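Local coordinates for Esterase/lipase (PDB 4N5H), which probably hydrolyses carboxylic esters, and may also transfer their acyl groups, as a serine esterase of the alpha/beta hydrolase fold, at residues G144-G149 against C184-P189. The protein carries 1 engineered substitution. Residues are numbered along the deposited sequence; the frame is centred on the assembly and turned at random.
Sequences GDSAGG and CPVAEP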
loop_
_atom_site.group_PDB
_atom_site.type_symbol
_atom_site.label_atom_id
_atom_site.label_comp_id
_atom_site.label_asym_id
_atom_site.label_seq_id
_atom_site.Cartn_x
_atom_site.Cartn_y
_atom_site.Cartn_z
ATOM N N GLY A 144 13.224 0.958 27.052
ATOM C CA GLY A 144 12.186 -0.033 26.900
ATOM C C GLY A 144 10.858 0.451 27.380
ATOM O O GLY A 144 10.773 1.216 28.362
ATOM N N ASP A 145 9.806 -0.096 26.749
ATOM C CA ASP A 145 8.429 0.277 27.149
ATOM C C ASP A 145 7.664 -0.911 27.702
ATOM O O ASP A 145 7.722 -2.013 27.119
ATOM C CB ASP A 145 7.610 0.890 26.030
ATOM C CG ASP A 145 7.377 -0.019 24.894
ATOM O OD1 ASP A 145 6.150 -0.366 24.706
ATOM O OD2 ASP A 145 8.366 -0.316 24.145
ATOM N N SER A 146 6.984 -0.669 28.835
ATOM C CA SER A 146 6.135 -1.698 29.520
ATOM C C SER A 146 6.869 -3.067 29.981
ATOM O O SER A 146 7.832 -3.024 30.764
ATOM C CB SER A 146 4.869 -1.922 28.605
ATOM O OG SER A 146 3.802 -2.533 29.362
ATOM N N ALA A 147 6.516 -4.253 29.427
ATOM C CA ALA A 147 7.411 -5.393 29.576
ATOM C C ALA A 147 8.815 -5.184 29.031
ATOM O O ALA A 147 9.818 -5.637 29.581
ATOM C CB ALA A 147 6.804 -6.618 28.958
ATOM N N GLY A 148 8.955 -4.323 28.000
ATOM C CA GLY A 148 10.261 -3.972 27.551
ATOM C C GLY A 148 11.017 -3.094 28.561
ATOM O O GLY A 148 12.275 -3.113 28.554
ATOM N N GLY A 149 10.307 -2.270 29.343
ATOM C CA GLY A 149 10.923 -1.537 30.435
ATOM C C GLY A 149 11.388 -2.435 31.597
ATOM O O GLY A 149 12.395 -2.196 32.186
ATOM N N CYS A 184 6.653 3.627 31.096
ATOM C CA CYS A 184 5.598 2.868 31.740
ATOM C C CYS A 184 6.028 1.424 32.036
ATOM O O CYS A 184 5.388 0.470 31.632
ATOM C CB CYS A 184 4.295 2.810 30.908
ATOM S SG CYS A 184 3.640 4.466 30.541
ATOM N N PRO A 185 7.158 1.286 32.752
ATOM C CA PRO A 185 7.676 -0.062 32.919
ATOM C C PRO A 185 6.784 -0.909 33.830
ATOM O O PRO A 185 6.111 -0.374 34.716
ATOM C CB PRO A 185 9.000 0.138 33.636
ATOM C CG PRO A 185 8.802 1.407 34.351
ATOM C CD PRO A 185 8.031 2.283 33.372
ATOM N N VAL A 186 6.833 -2.218 33.618
ATOM C CA VAL A 186 6.308 -3.222 34.557
ATOM C C VAL A 186 7.477 -3.870 35.289
ATOM O O VAL A 186 7.763 -5.025 35.128
ATOM C CB VAL A 186 5.354 -4.140 33.855
ATOM C CG1 VAL A 186 4.634 -5.021 34.893
ATOM C CG2 VAL A 186 4.306 -3.251 33.193
ATOM N N ALA A 187 8.201 -3.061 36.014
ATOM C CA ALA A 187 9.465 -3.526 36.549
ATOM C C ALA A 187 9.347 -4.396 37.801
ATOM O O ALA A 187 10.352 -5.085 38.157
ATOM C CB ALA A 187 10.412 -2.378 36.772
ATOM N N GLU A 188 8.145 -4.385 38.432
ATOM C CA GLU A 188 7.870 -5.222 39.602
ATOM C C GLU A 188 6.716 -6.175 39.328
ATOM O O GLU A 188 5.604 -5.998 39.863
ATOM C CB GLU A 188 7.595 -4.317 40.817
ATOM C CG GLU A 188 8.715 -3.374 41.157
ATOM C CD GLU A 188 9.915 -4.093 41.767
ATOM O OE1 GLU A 188 9.741 -4.818 42.786
ATOM O OE2 GLU A 188 11.002 -3.935 41.260
ATOM N N PRO A 189 6.934 -7.174 38.446
ATOM C CA PRO A 189 5.813 -7.998 37.995
ATOM C C PRO A 189 5.145 -8.748 39.175
ATOM O O PRO A 189 3.917 -9.036 39.099
ATOM C CB PRO A 189 6.429 -8.989 37.058
ATOM C CG PRO A 189 7.802 -8.772 37.006
ATOM C CD PRO A 189 8.121 -7.464 37.624
#
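Ser146 and Val186 are joined backbone to backbone: Val186 N donates to Ser146 O at 3.1 Å in a nearly straight bond (169° at the hydrogen), although the donor stands above the carbonyl plane, 63° out of it. Beside this bond Cys184 O receives a CA-H...O contact from Ser146 CA, also at 3.1 Å. Ser146 thus meets the loop through both its carbonyl and its alpha carbon.

The apolar contacts are few and of ordinary van der Waals distance. Pro185, whose ring offers carbon but whose nitrogen has no hydrogen to satisfy, sets CB over the backbone of Gly149, 4.1 Å from Gly149 C. Gly149 has no CB, which suits it to this place under the ring in the first helical turn. The proline also touches Ser249 and Leu252 of helix 246-258. Val186 lays one methyl, CG2, alongside the serine hydroxyl, 3.9 Å from Ser146 OG; its branched side chain gives the polar atom a hydrocarbon neighbour.

The hydroxyl has its polar partner elsewhere: with OG anti to the backbone N (chi1 -161°), it hydrogen-bonds His278 NE2. Ser146 adopts a strained backbone conformation, with positive phi, at the tight bend between strand 140-145 and helix 147-158. Gly144 and Gly148, without side chains, let the backbone pack closely, Gly144 against Gly148 O and Gly148 against Asp145 O. This Gly-Asp-Ser-Ala-Gly turn has the sequence and strained geometry of the nucleophile elbow of alpha/beta hydrolases, packed against the loop that follows the neighbouring parallel strand 179-183; Ser146 is probably the nucleophile of a triad with His278 and Asp243.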